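Local coordinates for protein PAN2-PAN3 deadenylation complex catalytic subunit pan2 (Neurospora crassa, PDB 4CZW) that forms the catalytic subunit of the PAN deadenylation complex, probably shortening mRNA poly(A) tails to release 5'-AMP, at residues Leu62-Thr73 / Tyr149-Glu160; Ser52-Thr60 / Leu85-Gln93. All blocks are in the same frame, centred on the assembly; numbering follows the deposited sequence.

Contact 1 of 2, residues Leu62-Thr73 / Tyr149-Glu160. With ZN (zinc ion), chain B.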
# COMPACT_ATOMS: atom_id res chain seq x y z
N LEU A 62 -12.93 -4.07 -1.12
CA LEU A 62 -13.37 -3.56 0.17
C LEU A 62 -12.20 -2.98 0.97
O LEU A 62 -12.38 -2.03 1.73
CB LEU A 62 -14.07 -4.65 0.98
CG LEU A 62 -15.45 -5.06 0.46
CD1 LEU A 62 -16.03 -6.16 1.33
CD2 LEU A 62 -16.38 -3.85 0.42
N LEU A 63 -11.02 -3.56 0.80
CA LEU A 63 -9.83 -3.09 1.51
C LEU A 63 -9.27 -1.83 0.88
O LEU A 63 -8.85 -0.91 1.58
CB LEU A 63 -8.76 -4.18 1.55
CG LEU A 63 -9.04 -5.38 2.45
CD1 LEU A 63 -7.85 -6.34 2.45
CD2 LEU A 63 -9.36 -4.92 3.86
N ARG A 64 -9.25 -1.78 -0.45
CA ARG A 64 -8.71 -0.63 -1.17
C ARG A 64 -9.56 0.61 -0.93
O ARG A 64 -9.04 1.70 -0.68
CB ARG A 64 -8.60 -0.91 -2.67
CG ARG A 64 -7.83 0.16 -3.43
CD ARG A 64 -8.17 0.18 -4.92
NE ARG A 64 -7.63 -0.96 -5.65
CZ ARG A 64 -7.76 -1.13 -6.96
NH1 ARG A 64 -8.40 -0.23 -7.69
NH2 ARG A 64 -7.24 -2.20 -7.55
N ASN A 65 -10.88 0.44 -1.02
CA ASN A 65 -11.81 1.54 -0.76
C ASN A 65 -11.68 2.04 0.67
O ASN A 65 -11.61 3.25 0.91
CB ASN A 65 -13.25 1.10 -1.04
CG ASN A 65 -14.26 2.19 -0.77
OD1 ASN A 65 -14.47 3.07 -1.60
ND2 ASN A 65 -14.88 2.14 0.40
N MSE A 66 -11.65 1.10 1.62
CA MSE A 66 -11.52 1.41 3.04
C MSE A 66 -10.35 2.34 3.33
O MSE A 66 -10.49 3.32 4.07
CB MSE A 66 -11.36 0.11 3.83
CG MSE A 66 -11.31 0.28 5.34
SE MSE A 66 -10.95 -1.41 6.23
CE MSE A 66 -12.25 -2.52 5.30
N ALA A 67 -9.20 2.04 2.74
CA ALA A 67 -7.99 2.82 2.96
C ALA A 67 -8.08 4.20 2.31
O ALA A 67 -7.65 5.20 2.89
CB ALA A 67 -6.77 2.07 2.44
N LEU A 68 -8.63 4.25 1.10
CA LEU A 68 -8.73 5.50 0.36
C LEU A 68 -9.72 6.47 1.00
O LEU A 68 -9.49 7.68 1.01
CB LEU A 68 -9.13 5.22 -1.09
CG LEU A 68 -8.06 4.56 -1.96
CD1 LEU A 68 -8.61 4.23 -3.34
CD2 LEU A 68 -6.84 5.45 -2.08
N GLN A 69 -10.82 5.93 1.53
CA GLN A 69 -11.82 6.77 2.18
C GLN A 69 -11.26 7.40 3.45
O GLN A 69 -11.71 8.47 3.87
CB GLN A 69 -13.07 5.95 2.52
CG GLN A 69 -13.80 5.37 1.31
CD GLN A 69 -14.45 6.43 0.44
OE1 GLN A 69 -14.67 7.56 0.88
NE2 GLN A 69 -14.76 6.07 -0.80
N HIS A 70 -10.28 6.75 4.06
CA HIS A 70 -9.63 7.28 5.26
C HIS A 70 -8.49 8.23 4.92
O HIS A 70 -8.37 9.30 5.52
CB HIS A 70 -9.10 6.15 6.14
CG HIS A 70 -8.24 6.63 7.26
ND1 HIS A 70 -8.75 7.25 8.38
CD2 HIS A 70 -6.90 6.59 7.43
CE1 HIS A 70 -7.76 7.56 9.20
NE2 HIS A 70 -6.62 7.18 8.64
N ALA A 71 -7.66 7.84 3.96
CA ALA A 71 -6.51 8.64 3.56
C ALA A 71 -6.93 10.00 3.01
O ALA A 71 -6.18 10.97 3.08
CB ALA A 71 -5.67 7.89 2.54
N ALA A 72 -8.14 10.06 2.46
CA ALA A 72 -8.65 11.28 1.85
C ALA A 72 -9.19 12.26 2.88
O ALA A 72 -9.61 13.37 2.54
CB ALA A 72 -9.72 10.95 0.83
N THR A 73 -9.18 11.87 4.15
CA THR A 73 -9.66 12.73 5.22
C THR A 73 -8.56 13.69 5.68
O THR A 73 -7.49 13.76 5.08
CB THR A 73 -10.16 11.93 6.43
OG1 THR A 73 -9.06 11.28 7.08
CG2 THR A 73 -11.18 10.88 6.00
N TYR A 149 -9.28 3.44 11.21
CA TYR A 149 -10.47 3.76 10.43
C TYR A 149 -11.52 4.50 11.26
O TYR A 149 -12.24 5.36 10.75
CB TYR A 149 -11.07 2.48 9.85
CG TYR A 149 -12.29 2.70 8.97
CD1 TYR A 149 -12.15 3.02 7.63
CD2 TYR A 149 -13.57 2.58 9.49
CE1 TYR A 149 -13.26 3.22 6.83
CE2 TYR A 149 -14.69 2.78 8.70
CZ TYR A 149 -14.52 3.10 7.37
OH TYR A 149 -15.63 3.29 6.57
N LYS A 150 -11.59 4.18 12.55
CA LYS A 150 -12.59 4.77 13.43
C LYS A 150 -12.07 6.02 14.13
O LYS A 150 -12.81 6.69 14.85
CB LYS A 150 -13.05 3.74 14.47
CG LYS A 150 -11.94 3.21 15.36
CD LYS A 150 -12.44 2.12 16.28
CE LYS A 150 -13.00 0.95 15.49
NZ LYS A 150 -13.48 -0.15 16.38
N GLY A 151 -10.79 6.33 13.92
CA GLY A 151 -10.18 7.50 14.52
C GLY A 151 -10.81 8.79 14.02
O GLY A 151 -11.07 9.71 14.80
N THR A 152 -11.05 8.85 12.72
CA THR A 152 -11.71 10.00 12.11
C THR A 152 -12.71 9.53 11.06
O THR A 152 -12.44 8.57 10.33
CB THR A 152 -10.68 10.97 11.47
OG1 THR A 152 -11.37 11.98 10.72
CG2 THR A 152 -9.74 10.22 10.54
N PRO A 153 -13.88 10.19 10.98
CA PRO A 153 -14.93 9.81 10.03
C PRO A 153 -14.45 9.78 8.59
O PRO A 153 -13.94 10.78 8.09
CB PRO A 153 -15.98 10.91 10.23
CG PRO A 153 -15.77 11.38 11.62
CD PRO A 153 -14.29 11.30 11.85
N PRO A 154 -14.61 8.63 7.92
CA PRO A 154 -14.20 8.48 6.51
C PRO A 154 -15.01 9.39 5.59
O PRO A 154 -16.10 9.82 5.97
CB PRO A 154 -14.48 7.01 6.22
CG PRO A 154 -15.53 6.62 7.20
CD PRO A 154 -15.22 7.40 8.44
N ILE A 155 -14.48 9.67 4.41
CA ILE A 155 -15.14 10.55 3.45
C ILE A 155 -16.51 10.01 3.04
O ILE A 155 -17.47 10.76 2.92
CB ILE A 155 -14.28 10.75 2.19
CG1 ILE A 155 -12.92 11.36 2.56
CG2 ILE A 155 -14.99 11.64 1.19
CD1 ILE A 155 -13.02 12.74 3.19
N SER A 156 -16.59 8.70 2.85
CA SER A 156 -17.84 8.08 2.42
C SER A 156 -17.95 6.61 2.82
O SER A 156 -17.01 5.84 2.66
CB SER A 156 -17.99 8.21 0.90
OG SER A 156 -19.20 7.62 0.46
N THR A 157 -19.11 6.25 3.35
CA THR A 157 -19.43 4.86 3.65
C THR A 157 -20.57 4.41 2.74
O THR A 157 -21.32 3.49 3.08
CB THR A 157 -19.83 4.66 5.12
OG1 THR A 157 -21.02 5.41 5.40
CG2 THR A 157 -18.72 5.12 6.05
N GLU A 158 -20.68 5.06 1.59
CA GLU A 158 -21.78 4.83 0.66
C GLU A 158 -21.69 3.45 0.01
O GLU A 158 -22.72 2.81 -0.24
CB GLU A 158 -21.80 5.91 -0.42
CG GLU A 158 -23.01 5.86 -1.34
CD GLU A 158 -24.30 6.20 -0.62
OE1 GLU A 158 -24.24 6.89 0.43
OE2 GLU A 158 -25.37 5.79 -1.10
N LEU A 159 -20.47 3.00 -0.27
CA LEU A 159 -20.25 1.69 -0.88
C LEU A 159 -20.74 0.59 0.05
O LEU A 159 -21.48 -0.30 -0.36
CB LEU A 159 -18.77 1.49 -1.21
CG LEU A 159 -18.33 0.29 -2.06
CD1 LEU A 159 -17.02 0.61 -2.74
CD2 LEU A 159 -18.19 -0.98 -1.24
N GLU A 160 -20.32 0.66 1.31
CA GLU A 160 -20.66 -0.36 2.29
C GLU A 160 -22.15 -0.34 2.62
O GLU A 160 -22.76 -1.39 2.86
CB GLU A 160 -19.84 -0.16 3.57
CG GLU A 160 -18.33 -0.24 3.38
CD GLU A 160 -17.72 1.08 2.95
OE1 GLU A 160 -18.46 1.95 2.44
OE2 GLU A 160 -16.49 1.25 3.12
ZN ZN B . -4.85 8.13 8.91
O HOH W 1 -14.91 -0.58 1.78
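Gln69 lies against the loop Pro154-Ser156 along its whole length. Its CB meets Pro154 CB at 4.1 Å, and CG rests beside Ser156 O, 3.5 Å away. A bend at chi2 (-68°) carries the amide back along its own helix: OE1 comes 3.0 Å from Ser156 N and also touches Ser156 CB, while NE2 donates an almost straight bond (3.1 Å, 170°) to Asn65 OD1, meeting it from above the carbonyl plane. NE2 has a second, weak partner in Asn402 OD1. A leucine here would probably leave Asn65 OD1 without this donor and the Asn65 amide freer to turn. The backbone of Gln69 is tied too, Ile155 N donating to Gln69 O at 3.1 Å. The next residue of helix 61-71 is one ligand of the zinc site of the pseudo-USP domain, built from one histidine and three cysteines: His70 NE2 binds zinc at 2.0 Å, joined by Cys75, Cys80 and Cys83, and Thr152 CG2 packs obliquely on the imidazole at CE1. One turn earlier, selenomethionine Met66 makes a Met-aromatic contact, its SE 5.3 Å from the Tyr149 ring centroid. Where Leu62 and Asn65 approach Glu160, a water donates to Glu160 OE2 (2.8 Å) and Leu62 O and accepts from Asn65 ND2. Ser156 OG accepts from Glu158 N in an ST turn and is also hydrogen-bonded to Asp404 OD2.

Contact 2 of 2, residues Ser52-Thr60 / Leu85-Gln93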
# COMPACT_ATOMS: atom_id res chain seq x y z
N SER A 52 3.94 -8.89 -1.14
CA SER A 52 2.92 -9.85 -1.54
C SER A 52 1.59 -9.57 -0.85
O SER A 52 0.53 -9.67 -1.47
CB SER A 52 3.38 -11.28 -1.24
OG SER A 52 4.63 -11.55 -1.84
N LEU A 53 1.66 -9.23 0.43
CA LEU A 53 0.46 -8.93 1.20
C LEU A 53 -0.20 -7.64 0.72
O LEU A 53 -1.42 -7.56 0.61
CB LEU A 53 0.80 -8.82 2.69
CG LEU A 53 -0.36 -8.41 3.60
CD1 LEU A 53 -1.50 -9.41 3.51
CD2 LEU A 53 0.11 -8.28 5.04
N LEU A 54 0.63 -6.63 0.43
CA LEU A 54 0.13 -5.35 -0.05
C LEU A 54 -0.59 -5.49 -1.38
O LEU A 54 -1.60 -4.83 -1.62
CB LEU A 54 1.28 -4.35 -0.18
CG LEU A 54 1.96 -3.91 1.12
CD1 LEU A 54 3.15 -3.00 0.84
CD2 LEU A 54 0.97 -3.22 2.04
N GLN A 55 -0.07 -6.37 -2.24
CA GLN A 55 -0.69 -6.62 -3.54
C GLN A 55 -2.06 -7.27 -3.38
O GLN A 55 -3.04 -6.82 -3.97
CB GLN A 55 0.21 -7.52 -4.39
CG GLN A 55 1.53 -6.89 -4.82
CD GLN A 55 1.38 -5.91 -5.96
OE1 GLN A 55 0.27 -5.59 -6.38
NE2 GLN A 55 2.51 -5.43 -6.48
N VAL A 56 -2.11 -8.32 -2.57
CA VAL A 56 -3.34 -9.06 -2.33
C VAL A 56 -4.43 -8.16 -1.73
O VAL A 56 -5.59 -8.22 -2.13
CB VAL A 56 -3.10 -10.27 -1.40
CG1 VAL A 56 -4.41 -10.94 -1.05
CG2 VAL A 56 -2.16 -11.26 -2.06
N MSE A 57 -4.03 -7.32 -0.78
CA MSE A 57 -4.96 -6.39 -0.15
C MSE A 57 -5.44 -5.32 -1.13
O MSE A 57 -6.60 -4.89 -1.08
CB MSE A 57 -4.31 -5.72 1.06
CG MSE A 57 -4.03 -6.66 2.22
SE MSE A 57 -3.24 -5.73 3.74
CE MSE A 57 -4.70 -4.49 4.12
N HIS A 58 -4.55 -4.89 -2.02
CA HIS A 58 -4.87 -3.82 -2.97
C HIS A 58 -5.96 -4.22 -3.95
O HIS A 58 -6.81 -3.41 -4.32
CB HIS A 58 -3.61 -3.41 -3.75
CG HIS A 58 -3.89 -2.46 -4.88
ND1 HIS A 58 -3.85 -2.85 -6.20
CD2 HIS A 58 -4.22 -1.15 -4.87
CE1 HIS A 58 -4.14 -1.81 -6.96
NE2 HIS A 58 -4.37 -0.77 -6.18
N TYR A 59 -5.94 -5.48 -4.38
CA TYR A 59 -6.94 -5.98 -5.32
C TYR A 59 -8.12 -6.59 -4.59
O TYR A 59 -8.91 -7.34 -5.17
CB TYR A 59 -6.31 -6.98 -6.28
CG TYR A 59 -5.30 -6.35 -7.22
CD1 TYR A 59 -5.72 -5.70 -8.38
CD2 TYR A 59 -3.95 -6.39 -6.95
CE1 TYR A 59 -4.81 -5.12 -9.24
CE2 TYR A 59 -3.03 -5.81 -7.80
CZ TYR A 59 -3.46 -5.17 -8.94
OH TYR A 59 -2.55 -4.59 -9.79
N THR A 60 -8.24 -6.26 -3.31
CA THR A 60 -9.43 -6.57 -2.53
C THR A 60 -10.24 -5.29 -2.39
O THR A 60 -9.95 -4.46 -1.53
CB THR A 60 -9.08 -7.13 -1.14
OG1 THR A 60 -8.16 -8.22 -1.27
CG2 THR A 60 -10.33 -7.60 -0.42
N LEU A 85 -1.40 2.92 3.73
CA LEU A 85 -2.02 1.91 2.88
C LEU A 85 -2.73 2.56 1.70
O LEU A 85 -2.69 2.05 0.58
CB LEU A 85 -3.00 1.05 3.68
CG LEU A 85 -2.47 -0.28 4.22
CD1 LEU A 85 -3.54 -0.98 5.04
CD2 LEU A 85 -2.01 -1.17 3.08
N GLY A 86 -3.39 3.68 1.96
CA GLY A 86 -4.08 4.42 0.92
C GLY A 86 -3.11 4.97 -0.10
O GLY A 86 -3.40 4.98 -1.30
N TYR A 87 -1.95 5.42 0.37
CA TYR A 87 -0.92 5.96 -0.51
C TYR A 87 -0.38 4.89 -1.44
O TYR A 87 -0.23 5.11 -2.65
CB TYR A 87 0.23 6.56 0.31
CG TYR A 87 -0.19 7.65 1.27
CD1 TYR A 87 -1.31 8.43 1.03
CD2 TYR A 87 0.54 7.90 2.43
CE1 TYR A 87 -1.69 9.43 1.90
CE2 TYR A 87 0.17 8.90 3.31
CZ TYR A 87 -0.95 9.66 3.04
OH TYR A 87 -1.33 10.65 3.92
N VAL A 88 -0.09 3.72 -0.89
CA VAL A 88 0.43 2.60 -1.67
C VAL A 88 -0.60 2.10 -2.67
O VAL A 88 -0.27 1.84 -3.83
CB VAL A 88 0.86 1.43 -0.76
CG1 VAL A 88 1.32 0.24 -1.59
CG2 VAL A 88 1.97 1.88 0.19
N PHE A 89 -1.85 1.98 -2.22
CA PHE A 89 -2.94 1.55 -3.10
C PHE A 89 -3.15 2.55 -4.23
O PHE A 89 -3.44 2.16 -5.36
CB PHE A 89 -4.23 1.38 -2.30
CG PHE A 89 -4.22 0.22 -1.35
CD1 PHE A 89 -3.23 -0.74 -1.41
CD2 PHE A 89 -5.20 0.10 -0.38
CE1 PHE A 89 -3.21 -1.81 -0.54
CE2 PHE A 89 -5.20 -0.97 0.50
CZ PHE A 89 -4.20 -1.92 0.42
N ASP A 90 -2.99 3.83 -3.91
CA ASP A 90 -3.15 4.89 -4.89
C ASP A 90 -2.05 4.81 -5.95
O ASP A 90 -2.30 5.04 -7.13
CB ASP A 90 -3.13 6.26 -4.21
CG ASP A 90 -3.68 7.36 -5.09
OD1 ASP A 90 -4.50 7.05 -5.97
OD2 ASP A 90 -3.30 8.53 -4.88
N MSE A 91 -0.84 4.48 -5.52
CA MSE A 91 0.29 4.35 -6.44
C MSE A 91 0.11 3.16 -7.37
O MSE A 91 0.49 3.22 -8.54
CB MSE A 91 1.60 4.21 -5.66
CG MSE A 91 2.02 5.47 -4.93
SE MSE A 91 3.82 5.35 -4.19
CE MSE A 91 3.56 3.85 -2.97
N LEU A 92 -0.47 2.08 -6.85
CA LEU A 92 -0.67 0.87 -7.63
C LEU A 92 -1.78 1.02 -8.67
O LEU A 92 -1.83 0.27 -9.64
CB LEU A 92 -0.97 -0.32 -6.71
CG LEU A 92 0.16 -0.74 -5.78
CD1 LEU A 92 -0.27 -1.91 -4.90
CD2 LEU A 92 1.40 -1.10 -6.58
N GLN A 93 -2.66 1.99 -8.46
CA GLN A 93 -3.75 2.23 -9.39
C GLN A 93 -3.46 3.42 -10.31
O GLN A 93 -4.05 3.54 -11.38
CB GLN A 93 -5.07 2.45 -8.64
CG GLN A 93 -5.12 3.72 -7.81
CD GLN A 93 -6.43 3.87 -7.06
OE1 GLN A 93 -7.27 2.97 -7.06
NE2 GLN A 93 -6.61 5.02 -6.41
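Phe89 O is approached by two nitrogens: Gln93 N donates a weak bond to it within the helix, and His58 NE2 of the other helix lies 3.2 Å away. Here helices 51-58 and 81-94 of the pseudo-USP domain meet; their segments 52-58 and 85-93 cross at -75°, the axes 10.3 Å apart at closest approach. In active USPs the helix equivalent to 51-58 probably has the catalytic cysteine at or near its N-terminal end; in Pan2 that site is predicted to be inactive, consistent with the scaffold role proposed for this domain.

The imidazole of His58 is the centre of the interface. With CG anti to the backbone N (chi1 172°), the ring reaches across to helix 81-94, with Leu92 over one face and Phe89 CB at its edge, in plane. Leu92 CB sits 3.6 Å from the ring centroid in a CH-pi contact, and Leu92 CD1 covers CG. His58 in turn offers its own CA to the face of the Phe89 ring, 4.0 Å from the centroid, while Leu85 O lies over the opposite face, so the phenyl is held between the two helices. The two rings themselves meet obliquely, planes 50° apart.

Beyond the aromatic pair the contact is aliphatic. Leu54 CD2 packs obliquely on Leu85 CD2, and selenomethionine Met57, bent at chi3, brings its terminal CE across to Leu85 CD1, 3.8 Å away.

Overall arrangement
Contacts 1 and 2 lie about 14 Å apart between centres and share a three-helix arrangement in the pseudo-USP domain: helix 61-71 of contact 1 follows helix 51-58 and precedes helix 81-94, the pair that forms contact 2. A probable hydrogen bond, Arg64 NE to His58 O at 2.9 Å, links the contacts directly, and Leu68 CD2 packs on Gly86 O at 3.6 Å. The zinc that contact 1 helps to bind through His70 lies about 9 Å, nearest atoms, from the Leu85 side chain of contact 2. Segments of both contacts also reach helix 529-541 of the exonuclease region: Thr73 O hydrogen-bonds to Lys534 NZ, and the Tyr87 ring meets Tyr533 and Trp537.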